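Local coordinates for stress response kinase A (Escherichia coli, PDB 1ZYL), which phosphorylates serine and threonine residues, including its own, using ATP, and helps protect the cell under stress, probably from the effects of reactive oxygen species, at residues 55-60 / 104-109; 59-64 / 217-222; 67-72 / 140-145; 196-201 / 223-228. One frame throughout, in Å; residues are numbered along the deposited sequence.

Contact 1: 55-60 / 104-109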
loop_
_atom_site.group_PDB
_atom_site.type_symbol
_atom_site.label_atom_id
_atom_site.label_comp_id
_atom_site.label_asym_id
_atom_site.label_seq_id
_atom_site.Cartn_x
_atom_site.Cartn_y
_atom_site.Cartn_z
ATOM N N LYS A 55 13.720 -7.973 5.986
ATOM C CA LYS A 55 12.387 -7.498 6.261
ATOM C C LYS A 55 11.723 -8.560 7.104
ATOM O O LYS A 55 11.580 -9.702 6.665
ATOM C CB LYS A 55 11.611 -7.312 4.953
ATOM C CG LYS A 55 10.377 -6.394 5.029
ATOM C CD LYS A 55 9.628 -6.381 3.688
ATOM C CE LYS A 55 8.692 -5.166 3.526
ATOM N NZ LYS A 55 9.383 -3.892 3.106
ATOM N N PHE A 56 11.346 -8.198 8.324
ATOM C CA PHE A 56 10.662 -9.138 9.184
ATOM C C PHE A 56 9.195 -8.817 9.121
ATOM O O PHE A 56 8.747 -7.813 9.652
ATOM C CB PHE A 56 11.155 -9.048 10.620
ATOM C CG PHE A 56 12.398 -9.831 10.871
ATOM C CD1 PHE A 56 13.615 -9.415 10.345
ATOM C CD2 PHE A 56 12.353 -10.996 11.620
ATOM C CE1 PHE A 56 14.771 -10.150 10.562
ATOM C CE2 PHE A 56 13.502 -11.737 11.842
ATOM C CZ PHE A 56 14.716 -11.313 11.312
ATOM N N TYR A 57 8.455 -9.674 8.438
ATOM C CA TYR A 57 7.030 -9.495 8.285
ATOM C C TYR A 57 6.372 -9.540 9.651
ATOM O O TYR A 57 6.571 -10.484 10.409
ATOM C CB TYR A 57 6.497 -10.591 7.368
ATOM C CG TYR A 57 6.973 -10.424 5.939
ATOM C CD1 TYR A 57 6.377 -9.483 5.100
ATOM C CD2 TYR A 57 8.036 -11.182 5.434
ATOM C CE1 TYR A 57 6.818 -9.297 3.795
ATOM C CE2 TYR A 57 8.490 -11.000 4.117
ATOM C CZ TYR A 57 7.873 -10.051 3.306
ATOM O OH TYR A 57 8.307 -9.828 2.020
ATOM N N ARG A 58 5.598 -8.510 9.973
ATOM C CA ARG A 58 4.942 -8.461 11.269
ATOM C C ARG A 58 3.957 -9.613 11.436
ATOM O O ARG A 58 3.047 -9.810 10.624
ATOM C CB ARG A 58 4.248 -7.095 11.488
ATOM C CG ARG A 58 2.744 -6.998 11.188
ATOM C CD ARG A 58 2.049 -5.993 12.134
ATOM N NE ARG A 58 2.613 -4.641 12.051
ATOM C CZ ARG A 58 2.755 -3.831 13.095
ATOM N NH1 ARG A 58 3.273 -2.621 12.950
ATOM N NH2 ARG A 58 2.389 -4.240 14.294
ATOM N N PRO A 59 4.146 -10.412 12.491
ATOM C CA PRO A 59 3.272 -11.550 12.766
ATOM C C PRO A 59 1.800 -11.169 12.754
ATOM O O PRO A 59 1.446 -10.021 13.000
ATOM C CB PRO A 59 3.749 -12.027 14.136
ATOM C CG PRO A 59 4.377 -10.795 14.739
ATOM C CD PRO A 59 5.121 -10.224 13.578
ATOM N N GLU A 60 0.957 -12.144 12.439
ATOM C CA GLU A 60 -0.488 -11.966 12.382
ATOM C C GLU A 60 -1.043 -11.224 11.170
ATOM O O GLU A 60 -2.245 -11.257 10.920
ATOM C CB GLU A 60 -0.971 -11.294 13.661
ATOM C CG GLU A 60 -0.525 -12.042 14.896
ATOM C CD GLU A 60 -0.384 -13.532 14.633
ATOM O OE1 GLU A 60 -1.381 -14.169 14.217
ATOM O OE2 GLU A 60 0.730 -14.061 14.837
ATOM N N ALA A 104 12.478 -12.048 4.862
ATOM C CA ALA A 104 13.101 -12.198 3.558
ATOM C C ALA A 104 14.218 -11.170 3.451
ATOM O O ALA A 104 14.275 -10.224 4.231
ATOM C CB ALA A 104 12.075 -11.980 2.460
ATOM N N VAL A 105 15.109 -11.358 2.487
ATOM C CA VAL A 105 16.227 -10.445 2.297
ATOM C C VAL A 105 16.162 -9.860 0.895
ATOM O O VAL A 105 16.029 -10.595 -0.078
ATOM C CB VAL A 105 17.580 -11.175 2.489
ATOM C CG1 VAL A 105 18.711 -10.178 2.472
ATOM C CG2 VAL A 105 17.579 -11.944 3.807
ATOM N N PHE A 106 16.248 -8.540 0.785
ATOM C CA PHE A 106 16.185 -7.911 -0.526
ATOM C C PHE A 106 17.425 -7.094 -0.841
ATOM O O PHE A 106 18.000 -6.451 0.041
ATOM C CB PHE A 106 14.970 -6.984 -0.645
ATOM C CG PHE A 106 13.657 -7.654 -0.391
ATOM C CD1 PHE A 106 13.265 -7.978 0.900
ATOM C CD2 PHE A 106 12.802 -7.951 -1.446
ATOM C CE1 PHE A 106 12.038 -8.585 1.135
ATOM C CE2 PHE A 106 11.573 -8.559 -1.222
ATOM C CZ PHE A 106 11.189 -8.878 0.072
ATOM N N PRO A 107 17.848 -7.102 -2.114
ATOM C CA PRO A 107 19.020 -6.362 -2.587
ATOM C C PRO A 107 18.793 -4.869 -2.406
ATOM O O PRO A 107 18.004 -4.276 -3.136
ATOM C CB PRO A 107 19.091 -6.736 -4.063
ATOM C CG PRO A 107 18.455 -8.090 -4.114
ATOM C CD PRO A 107 17.284 -7.935 -3.193
ATOM N N SER A 108 19.468 -4.259 -1.438
ATOM C CA SER A 108 19.299 -2.826 -1.223
ATOM C C SER A 108 19.404 -2.138 -2.578
ATOM O O SER A 108 20.454 -2.153 -3.225
ATOM C CB SER A 108 20.365 -2.285 -0.271
ATOM O OG SER A 108 20.187 -0.896 -0.064
ATOM N N VAL A 109 18.293 -1.547 -3.000
ATOM C CA VAL A 109 18.198 -0.874 -4.288
ATOM C C VAL A 109 18.948 0.458 -4.382
ATOM O O VAL A 109 19.812 0.623 -5.242
ATOM C CB VAL A 109 16.712 -0.645 -4.660
ATOM C CG1 VAL A 109 16.601 -0.057 -6.056
ATOM C CG2 VAL A 109 15.948 -1.962 -4.569
#
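The rings of Phe106 and Tyr57 both meet the opposite strand at an edge. The hydroxyl Tyr57 OH lies in the plane of the Phe106 ring, 3.6 Å from Phe106 CZ. The two side chains cross at about a right angle. On the Tyr57 ring, CE2 is the edge atom that touches the methyl of Ala104, with Ala104 CB at 4.1 Å. Lys55 approaches the Phe106 ring at a slant, its CB 4.0 Å from Phe106 CE1. Phe106 CG is anti to its own carbonyl carbon (chi1 -57°), which places the ring edge by Tyr57 OH and Lys55 CB. The backbones of Lys55 and Ala104 form an antiparallel hydrogen-bonded pair. Lys55 N donates to Ala104 O at 2.9 Å, and Ala104 N returns a bond to Lys55 O at 3.1 Å. The amine of Lys55 leads away from Ala104 and Phe106 toward Asp217, a presumed magnesium ligand, with which it makes a long, weak ion pair. This is consistent with the ATP-site lysine of the kinase fold. The two strands, 52-57 and 101-107, are neighbours in the five-stranded antiparallel sheet of the N-terminal lobe. Strand 40-44 flanks 52-57 on its other side, and helix 64-79 packs on Tyr57 and Ala104 through His71.

Contact 2: 59-64 / 217-222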
loop_
_atom_site.group_PDB
_atom_site.type_symbol
_atom_site.label_atom_id
_atom_site.label_comp_id
_atom_site.label_asym_id
_atom_site.label_seq_id
_atom_site.Cartn_x
_atom_site.Cartn_y
_atom_site.Cartn_z
ATOM N N PRO A 59 4.146 -10.412 12.491
ATOM C CA PRO A 59 3.272 -11.550 12.766
ATOM C C PRO A 59 1.800 -11.169 12.754
ATOM O O PRO A 59 1.446 -10.021 13.000
ATOM C CB PRO A 59 3.749 -12.027 14.136
ATOM C CG PRO A 59 4.377 -10.795 14.739
ATOM C CD PRO A 59 5.121 -10.224 13.578
ATOM N N GLU A 60 0.957 -12.144 12.439
ATOM C CA GLU A 60 -0.488 -11.966 12.382
ATOM C C GLU A 60 -1.043 -11.224 11.170
ATOM O O GLU A 60 -2.245 -11.257 10.920
ATOM C CB GLU A 60 -0.971 -11.294 13.661
ATOM C CG GLU A 60 -0.525 -12.042 14.896
ATOM C CD GLU A 60 -0.384 -13.532 14.633
ATOM O OE1 GLU A 60 -1.381 -14.169 14.217
ATOM O OE2 GLU A 60 0.730 -14.061 14.837
ATOM N N ARG A 61 -0.183 -10.563 10.407
ATOM C CA ARG A 61 -0.655 -9.837 9.237
ATOM C C ARG A 61 -0.870 -10.776 8.058
ATOM O O ARG A 61 -2.005 -11.045 7.679
ATOM C CB ARG A 61 0.338 -8.737 8.864
ATOM C CG ARG A 61 -0.024 -7.948 7.624
ATOM C CD ARG A 61 0.699 -6.631 7.655
ATOM N NE ARG A 61 1.006 -6.092 6.333
ATOM C CZ ARG A 61 0.113 -5.582 5.493
ATOM N NH1 ARG A 61 -1.170 -5.537 5.821
ATOM N NH2 ARG A 61 0.512 -5.091 4.330
ATOM N N TRP A 62 0.225 -11.279 7.493
ATOM C CA TRP A 62 0.179 -12.184 6.348
ATOM C C TRP A 62 0.574 -13.614 6.724
ATOM O O TRP A 62 1.362 -13.833 7.648
ATOM C CB TRP A 62 1.143 -11.695 5.255
ATOM C CG TRP A 62 0.781 -10.395 4.572
ATOM C CD1 TRP A 62 1.652 -9.451 4.117
ATOM C CD2 TRP A 62 -0.530 -9.929 4.216
ATOM N NE1 TRP A 62 0.973 -8.428 3.501
ATOM C CE2 TRP A 62 -0.368 -8.694 3.548
ATOM C CE3 TRP A 62 -1.827 -10.434 4.395
ATOM C CZ2 TRP A 62 -1.455 -7.952 3.060
ATOM C CZ3 TRP A 62 -2.910 -9.693 3.906
ATOM C CH2 TRP A 62 -2.715 -8.468 3.249
ATOM N N THR A 63 0.033 -14.591 6.008
ATOM C CA THR A 63 0.396 -15.977 6.266
ATOM C C THR A 63 1.520 -16.284 5.302
ATOM O O THR A 63 1.784 -15.506 4.390
ATOM C CB THR A 63 -0.757 -16.962 5.986
ATOM O OG1 THR A 63 -1.233 -16.780 4.647
ATOM C CG2 THR A 63 -1.895 -16.749 6.967
ATOM N N ALA A 64 2.186 -17.411 5.503
ATOM C CA ALA A 64 3.275 -17.800 4.623
ATOM C C ALA A 64 2.727 -17.902 3.194
ATOM O O ALA A 64 3.286 -17.334 2.246
ATOM C CB ALA A 64 3.863 -19.135 5.083
ATOM N N ASP A 217 8.482 -2.178 -2.178
ATOM C CA ASP A 217 7.442 -2.554 -1.234
ATOM C C ASP A 217 6.175 -3.139 -1.852
ATOM O O ASP A 217 5.256 -2.403 -2.203
ATOM C CB ASP A 217 7.072 -1.335 -0.379
ATOM C CG ASP A 217 6.610 -1.714 1.009
ATOM O OD1 ASP A 217 6.128 -2.857 1.176
ATOM O OD2 ASP A 217 6.717 -0.867 1.927
ATOM N N LEU A 218 6.124 -4.463 -1.970
ATOM C CA LEU A 218 4.946 -5.124 -2.507
ATOM C C LEU A 218 4.134 -5.739 -1.376
ATOM O O LEU A 218 3.161 -6.451 -1.614
ATOM C CB LEU A 218 5.332 -6.221 -3.493
ATOM C CG LEU A 218 6.087 -5.857 -4.770
ATOM C CD1 LEU A 218 5.841 -6.962 -5.771
ATOM C CD2 LEU A 218 5.621 -4.533 -5.349
ATOM N N ASP A 219 4.537 -5.456 -0.143
ATOM C CA ASP A 219 3.851 -5.999 1.025
ATOM C C ASP A 219 2.333 -5.855 0.927
ATOM O O ASP A 219 1.589 -6.672 1.476
ATOM C CB ASP A 219 4.337 -5.299 2.298
ATOM C CG ASP A 219 3.895 -6.015 3.568
ATOM O OD1 ASP A 219 3.756 -5.346 4.614
ATOM O OD2 ASP A 219 3.702 -7.247 3.520
ATOM N N ASP A 220 1.876 -4.820 0.225
ATOM C CA ASP A 220 0.441 -4.574 0.086
ATOM C C ASP A 220 -0.186 -5.110 -1.186
ATOM O O ASP A 220 -1.400 -5.065 -1.341
ATOM C CB ASP A 220 0.143 -3.081 0.234
ATOM C CG ASP A 220 -0.078 -2.669 1.694
ATOM O OD1 ASP A 220 0.326 -1.544 2.077
ATOM O OD2 ASP A 220 -0.669 -3.469 2.455
ATOM N N ALA A 221 0.637 -5.635 -2.082
ATOM C CA ALA A 221 0.136 -6.202 -3.330
ATOM C C ALA A 221 -1.179 -6.909 -3.029
ATOM O O ALA A 221 -1.248 -7.764 -2.151
ATOM C CB ALA A 221 1.155 -7.191 -3.910
ATOM N N ARG A 222 -2.220 -6.542 -3.761
ATOM C CA ARG A 222 -3.538 -7.114 -3.558
ATOM C C ARG A 222 -4.175 -7.313 -4.924
ATOM O O ARG A 222 -3.611 -6.890 -5.925
ATOM C CB ARG A 222 -4.362 -6.128 -2.729
ATOM C CG ARG A 222 -5.204 -6.748 -1.631
ATOM C CD ARG A 222 -5.601 -5.716 -0.573
ATOM N NE ARG A 222 -4.437 -5.182 0.118
ATOM C CZ ARG A 222 -4.411 -4.918 1.419
ATOM N NH1 ARG A 222 -3.314 -4.430 1.983
ATOM N NH2 ARG A 222 -5.480 -5.149 2.160
#
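Arg61 and Trp62 grip the loop that follows Asp217, the presumed magnesium-binding aspartate, which is probably the counterpart of the DFG aspartate of protein kinases. The loop folds as a type I turn from Leu218 to Ala221. Arg61 extends to it with CG anti to the backbone N (chi1 178°) and presents the edge of its guanidinium. Arg61 NH2 donates to Asp220 OD2 at 2.7 Å, a salt bridge that meets the carboxylate from above its plane. Arg61 NE and Arg61 NH2 both reach Asp219 OD1 at 3.3 Å, and both bonds are weak. Each carboxylate stands nearly perpendicular to the guanidinium. Asp219 OD1 also takes a hydrogen bond from Asn39, and Arg61 NE pairs with Glu38. Trp62 uses its indole N-H: Trp62 NE1 donates to the backbone Asp219 O at 2.8 Å, in the carbonyl plane. Farther along the indole, Trp62 CZ2 lies over one face of the Arg222 guanidinium, 4.1 Å from Arg222 NH1. Arg222 NH1 forms a salt bridge with Asp220 OD2 at 2.9 Å, its hydrogen bond weak, and Glu151 holds Arg222 NH2. With an alanine in place of Arg61, the turn would probably lose its charged link to loop 59-64, and Asp220 OD2 one of its two arginines. Asp220 OD2 lies between these arginines, which would be expected to stabilise its negative charge.

Contact 3: 67-72 / 140-145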
loop_
_atom_site.group_PDB
_atom_site.type_symbol
_atom_site.label_atom_id
_atom_site.label_comp_id
_atom_site.label_asym_id
_atom_site.label_seq_id
_atom_site.Cartn_x
_atom_site.Cartn_y
_atom_site.Cartn_z
ATOM N N ILE A 67 2.686 -14.463 1.738
ATOM C CA ILE A 67 3.964 -13.825 1.471
ATOM C C ILE A 67 4.605 -14.530 0.286
ATOM O O ILE A 67 5.361 -13.926 -0.474
ATOM C CB ILE A 67 4.890 -13.898 2.719
ATOM C CG1 ILE A 67 4.189 -13.215 3.899
ATOM C CG2 ILE A 67 6.225 -13.208 2.447
ATOM C CD1 ILE A 67 4.927 -13.326 5.216
ATOM N N LEU A 68 4.291 -15.808 0.115
ATOM C CA LEU A 68 4.848 -16.561 -1.001
ATOM C C LEU A 68 4.290 -16.025 -2.305
ATOM O O LEU A 68 4.998 -15.969 -3.310
ATOM C CB LEU A 68 4.521 -18.056 -0.875
ATOM C CG LEU A 68 5.313 -18.858 0.166
ATOM C CD1 LEU A 68 4.739 -20.264 0.284
ATOM C CD2 LEU A 68 6.782 -18.893 -0.219
ATOM N N GLU A 69 3.017 -15.633 -2.282
ATOM C CA GLU A 69 2.353 -15.097 -3.467
ATOM C C GLU A 69 2.988 -13.801 -3.977
ATOM O O GLU A 69 3.051 -13.576 -5.188
ATOM C CB GLU A 69 0.867 -14.877 -3.192
ATOM C CG GLU A 69 0.013 -16.111 -3.420
ATOM C CD GLU A 69 -1.448 -15.889 -3.073
ATOM O OE1 GLU A 69 -2.287 -16.757 -3.392
ATOM O OE2 GLU A 69 -1.761 -14.847 -2.471
ATOM N N GLU A 70 3.457 -12.941 -3.081
ATOM C CA GLU A 70 4.082 -11.724 -3.563
ATOM C C GLU A 70 5.514 -12.046 -3.979
ATOM O O GLU A 70 6.008 -11.527 -4.978
ATOM C CB GLU A 70 4.054 -10.608 -2.508
ATOM C CG GLU A 70 4.787 -10.908 -1.222
ATOM C CD GLU A 70 5.399 -9.664 -0.607
ATOM O OE1 GLU A 70 6.298 -9.083 -1.249
ATOM O OE2 GLU A 70 4.985 -9.270 0.508
ATOM N N HIS A 71 6.176 -12.910 -3.215
ATOM C CA HIS A 71 7.548 -13.307 -3.528
ATOM C C HIS A 71 7.565 -13.872 -4.942
ATOM O O HIS A 71 8.515 -13.681 -5.695
ATOM C CB HIS A 71 8.029 -14.379 -2.556
ATOM C CG HIS A 71 8.677 -13.838 -1.318
ATOM N ND1 HIS A 71 8.035 -12.977 -0.454
ATOM C CD2 HIS A 71 9.894 -14.078 -0.776
ATOM C CE1 HIS A 71 8.830 -12.715 0.567
ATOM N NE2 HIS A 71 9.964 -13.370 0.396
ATOM N N GLN A 72 6.504 -14.587 -5.288
ATOM C CA GLN A 72 6.375 -15.161 -6.609
ATOM C C GLN A 72 6.197 -13.965 -7.547
ATOM O O GLN A 72 7.017 -13.731 -8.440
ATOM C CB GLN A 72 5.151 -16.093 -6.654
ATOM C CG GLN A 72 5.058 -16.965 -7.899
ATOM C CD GLN A 72 6.408 -17.570 -8.300
ATOM O OE1 GLN A 72 7.149 -18.087 -7.455
ATOM N NE2 GLN A 72 6.726 -17.512 -9.595
ATOM N N LEU A 140 -4.199 -14.534 -10.735
ATOM C CA LEU A 140 -4.643 -13.826 -9.536
ATOM C C LEU A 140 -4.202 -14.454 -8.222
ATOM O O LEU A 140 -4.114 -15.674 -8.097
ATOM C CB LEU A 140 -6.171 -13.747 -9.530
ATOM C CG LEU A 140 -6.922 -12.563 -10.139
ATOM C CD1 LEU A 140 -6.056 -11.785 -11.104
ATOM C CD2 LEU A 140 -8.150 -13.084 -10.822
ATOM N N PHE A 141 -3.940 -13.620 -7.227
ATOM C CA PHE A 141 -3.566 -14.144 -5.922
ATOM C C PHE A 141 -4.704 -15.083 -5.497
ATOM O O PHE A 141 -5.811 -15.029 -6.042
ATOM C CB PHE A 141 -3.410 -12.994 -4.922
ATOM C CG PHE A 141 -2.203 -12.129 -5.175
ATOM C CD1 PHE A 141 -2.302 -10.745 -5.136
ATOM C CD2 PHE A 141 -0.956 -12.703 -5.434
ATOM C CE1 PHE A 141 -1.178 -9.940 -5.350
ATOM C CE2 PHE A 141 0.186 -11.902 -5.650
ATOM C CZ PHE A 141 0.072 -10.524 -5.607
ATOM N N ILE A 142 -4.431 -15.966 -4.549
ATOM C CA ILE A 142 -5.462 -16.874 -4.082
ATOM C C ILE A 142 -5.597 -16.671 -2.596
ATOM O O ILE A 142 -6.685 -16.808 -2.046
ATOM C CB ILE A 142 -5.107 -18.347 -4.366
ATOM C CG1 ILE A 142 -5.216 -18.626 -5.866
ATOM C CG2 ILE A 142 -6.050 -19.268 -3.613
ATOM C CD1 ILE A 142 -4.842 -20.044 -6.253
ATOM N N HIS A 143 -4.484 -16.326 -1.956
ATOM C CA HIS A 143 -4.465 -16.097 -0.514
ATOM C C HIS A 143 -4.474 -14.621 -0.121
ATOM O O HIS A 143 -5.108 -14.243 0.866
ATOM C CB HIS A 143 -3.262 -16.802 0.102
ATOM C CG HIS A 143 -3.330 -18.287 -0.022
ATOM N ND1 HIS A 143 -4.389 -19.020 0.465
ATOM C CD2 HIS A 143 -2.500 -19.175 -0.616
ATOM C CE1 HIS A 143 -4.211 -20.297 0.176
ATOM N NE2 HIS A 143 -3.072 -20.418 -0.480
ATOM N N ARG A 144 -3.771 -13.794 -0.886
ATOM C CA ARG A 144 -3.744 -12.372 -0.609
ATOM C C ARG A 144 -5.133 -11.809 -0.854
ATOM O O ARG A 144 -5.897 -12.339 -1.664
ATOM C CB ARG A 144 -2.767 -11.669 -1.528
ATOM C CG ARG A 144 -1.368 -12.193 -1.443
ATOM C CD ARG A 144 -0.408 -11.077 -1.691
ATOM N NE ARG A 144 0.627 -11.096 -0.675
ATOM C CZ ARG A 144 1.028 -10.027 -0.008
ATOM N NH1 ARG A 144 1.985 -10.141 0.905
ATOM N NH2 ARG A 144 0.473 -8.848 -0.255
ATOM N N PRO A 145 -5.480 -10.720 -0.162
ATOM C CA PRO A 145 -6.800 -10.108 -0.332
ATOM C C PRO A 145 -7.041 -9.598 -1.739
ATOM O O PRO A 145 -6.106 -9.314 -2.493
ATOM C CB PRO A 145 -6.784 -8.948 0.665
ATOM C CG PRO A 145 -5.828 -9.384 1.695
ATOM C CD PRO A 145 -4.720 -10.042 0.899
#
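Loop 140-145 passes beside helix 64-79, with Glu69 CA 6.5 Å from Phe141 CA. The helix is probably the counterpart of helix αC of the protein kinase fold, and the loop follows helix 119-136. Glu69 leaves the helix with its chain extended beyond CG, and its carboxylate receives N-H groups of the loop. Glu69 OE1 accepts two of them: Ile142 N at 2.6 Å from above the carboxylate plane, and His143 N at 2.7 Å on the syn side, close to that plane. Glu69 OE2 faces Arg144 N, but its position is less certain. Phe141 turns a ring edge to the helix, with Phe141 CE2 3.4 Å from the backbone Glu69 O. One face of that ring carries Arg144 CD, over its centre. The Arg144 chain bends at chi2 and chi3. Its NE bonds to Gln66 O, and its NH2 reaches Asp219 O and Ala221 O. Glu70 lays CB over one face of the guanidinium. Its CG sits between the backbone N and the carbonyl carbon (chi1 61°), and a further bend at chi2 helps bring the carboxylate to Arg144. The carboxylate stands almost perpendicular to the guanidinium, and Glu70 OE2 makes a salt bridge with Arg144 NH1 at 3.1 Å.

Contact 4: 196-201 / 223-228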
loop_
_atom_site.group_PDB
_atom_site.type_symbol
_atom_site.label_atom_id
_atom_site.label_comp_id
_atom_site.label_asym_id
_atom_site.label_seq_id
_atom_site.Cartn_x
_atom_site.Cartn_y
_atom_site.Cartn_z
ATOM N N LEU A 196 -6.584 -7.840 -11.215
ATOM C CA LEU A 196 -5.247 -8.361 -11.457
ATOM C C LEU A 196 -4.362 -8.081 -10.257
ATOM O O LEU A 196 -4.742 -7.334 -9.363
ATOM C CB LEU A 196 -4.629 -7.707 -12.692
ATOM C CG LEU A 196 -4.501 -6.192 -12.530
ATOM C CD1 LEU A 196 -3.457 -5.616 -13.490
ATOM C CD2 LEU A 196 -5.870 -5.575 -12.735
ATOM N N ARG A 197 -3.181 -8.688 -10.249
ATOM C CA ARG A 197 -2.222 -8.499 -9.176
ATOM C C ARG A 197 -1.716 -7.072 -9.282
ATOM O O ARG A 197 -1.173 -6.695 -10.318
ATOM C CB ARG A 197 -1.054 -9.479 -9.326
ATOM C CG ARG A 197 -1.307 -10.839 -8.717
ATOM C CD ARG A 197 -0.946 -11.972 -9.668
ATOM N NE ARG A 197 0.480 -12.186 -9.876
ATOM C CZ ARG A 197 0.976 -12.817 -10.936
ATOM N NH1 ARG A 197 2.278 -12.991 -11.082
ATOM N NH2 ARG A 197 0.157 -13.261 -11.871
ATOM N N LEU A 198 -1.892 -6.293 -8.212
ATOM C CA LEU A 198 -1.478 -4.890 -8.172
ATOM C C LEU A 198 -0.336 -4.648 -7.215
ATOM O O LEU A 198 -0.036 -5.483 -6.366
ATOM C CB LEU A 198 -2.629 -4.016 -7.704
ATOM C CG LEU A 198 -3.927 -4.097 -8.484
ATOM C CD1 LEU A 198 -5.045 -3.465 -7.669
ATOM C CD2 LEU A 198 -3.733 -3.417 -9.840
ATOM N N HIS A 199 0.295 -3.487 -7.354
ATOM C CA HIS A 199 1.363 -3.110 -6.445
ATOM C C HIS A 199 0.639 -2.850 -5.130
ATOM O O HIS A 199 1.217 -2.972 -4.059
ATOM C CB HIS A 199 2.056 -1.829 -6.896
ATOM C CG HIS A 199 3.014 -1.287 -5.883
ATOM N ND1 HIS A 199 4.296 -1.770 -5.737
ATOM C CD2 HIS A 199 2.851 -0.353 -4.917
ATOM C CE1 HIS A 199 4.880 -1.157 -4.722
ATOM N NE2 HIS A 199 4.024 -0.294 -4.207
ATOM N N GLY A 200 -0.630 -2.465 -5.241
ATOM C CA GLY A 200 -1.468 -2.229 -4.078
ATOM C C GLY A 200 -1.293 -0.961 -3.276
ATOM O O GLY A 200 -2.233 -0.532 -2.617
ATOM N N ASP A 201 -0.102 -0.371 -3.311
ATOM C CA ASP A 201 0.189 0.855 -2.570
ATOM C C ASP A 201 1.096 1.688 -3.459
ATOM O O ASP A 201 2.197 2.052 -3.066
ATOM C CB ASP A 201 0.916 0.508 -1.263
ATOM C CG ASP A 201 1.093 1.709 -0.341
ATOM O OD1 ASP A 201 1.776 1.578 0.695
ATOM O OD2 ASP A 201 0.544 2.784 -0.648
ATOM N N ASN A 223 -5.320 -7.982 -4.985
ATOM C CA ASN A 223 -5.993 -8.123 -6.275
ATOM C C ASN A 223 -6.980 -6.953 -6.342
ATOM O O ASN A 223 -7.773 -6.741 -5.419
ATOM C CB ASN A 223 -6.774 -9.442 -6.387
ATOM C CG ASN A 223 -5.873 -10.677 -6.426
ATOM O OD1 ASN A 223 -4.815 -10.676 -7.061
ATOM N ND2 ASN A 223 -6.310 -11.749 -5.761
ATOM N N GLY A 224 -6.929 -6.181 -7.418
ATOM C CA GLY A 224 -7.842 -5.060 -7.542
ATOM C C GLY A 224 -7.877 -4.483 -8.941
ATOM O O GLY A 224 -7.373 -5.095 -9.883
ATOM N N PRO A 225 -8.474 -3.299 -9.112
ATOM C CA PRO A 225 -8.568 -2.643 -10.418
ATOM C C PRO A 225 -7.304 -1.853 -10.726
ATOM O O PRO A 225 -6.768 -1.148 -9.861
ATOM C CB PRO A 225 -9.784 -1.748 -10.257
ATOM C CG PRO A 225 -9.650 -1.306 -8.856
ATOM C CD PRO A 225 -9.257 -2.566 -8.104
ATOM N N ALA A 226 -6.837 -1.969 -11.966
ATOM C CA ALA A 226 -5.633 -1.285 -12.412
ATOM C C ALA A 226 -5.546 0.140 -11.876
ATOM O O ALA A 226 -4.476 0.569 -11.439
ATOM C CB ALA A 226 -5.565 -1.291 -13.928
ATOM N N VAL A 227 -6.660 0.869 -11.895
ATOM C CA VAL A 227 -6.670 2.244 -11.393
ATOM C C VAL A 227 -6.020 2.425 -10.029
ATOM O O VAL A 227 -5.461 3.491 -9.751
ATOM C CB VAL A 227 -8.084 2.821 -11.274
ATOM C CG1 VAL A 227 -8.353 3.738 -12.430
ATOM C CG2 VAL A 227 -9.100 1.715 -11.220
ATOM N N GLN A 228 -6.103 1.395 -9.187
ATOM C CA GLN A 228 -5.538 1.446 -7.839
ATOM C C GLN A 228 -4.096 1.919 -7.821
ATOM O O GLN A 228 -3.704 2.671 -6.936
ATOM C CB GLN A 228 -5.597 0.071 -7.179
ATOM C CG GLN A 228 -6.267 0.057 -5.824
ATOM C CD GLN A 228 -5.715 1.095 -4.872
ATOM O OE1 GLN A 228 -4.632 0.935 -4.305
ATOM N NE2 GLN A 228 -6.466 2.173 -4.690
#
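Leu198 points its two methyls at segment 223-228. Leu198 CD1 lies against Gly224, 3.2 Å from Gly224 CA, and also touches Gln228 CB at 3.6 Å. Leu198 CD2 lies 3.8 Å from Ala226 CA. Leu198 CG is anti to its carbonyl carbon (chi1 -56°), and chi2 (165°) then sets the methyls facing Gly224 and Ala226. Leu196 CD2 reaches Gly224 O at 3.3 Å and Ala226 N at 3.8 Å. A valine in place of Leu198 would probably open a gap against Gly224 and Gln228, because the shorter branches would fall short of them. Leu196 belongs to a short two-stranded antiparallel ribbon (196-197 with 223-224), and the chain runs on from it through Leu198 to Asp201, the presumed proton acceptor. Leu196 and Gly224 are its hydrogen-bonded pair: Leu196 N donates to Gly224 O at 3.2 Å, and Gly224 N to Leu196 O at 3.1 Å. Arg197 and Asn223 form the adjoining non-hydrogen-bonded pair. Their side chains run side by side in the same direction, with the guanidinium and amide planes 85° apart. Arg197 CG passes 3.9 Å from Asn223 OD1. The polar ends go elsewhere, Arg197 to Gln76 and Gln139, and Asn223 OD1 to the amide Phe141 N.

How the contacts relate
Contact 4 is the most buried of the four; contacts 1, 2 and 3 are partly buried. Contact 1 is sheet pairing with ring edges, and contact 4 is sheet pairing with aliphatic packing. Contacts 2 and 3 lie between loops or between loop and helix, and there charged groups do most of the work. Contacts 1 and 2 share Pro59 and Glu60, and Tyr57 of contact 1 packs on helix 64-79 of contact 3. Arg144 ties contact 3 to the turn of contact 2, and Pro145 ties it to Asn223 of contact 4. Segment 223-228 follows 217-222 directly, so contacts 2 and 4 interleave along the chain, and Arg222 O bonds to Leu198 N. Contacts 1 and 4 do not touch.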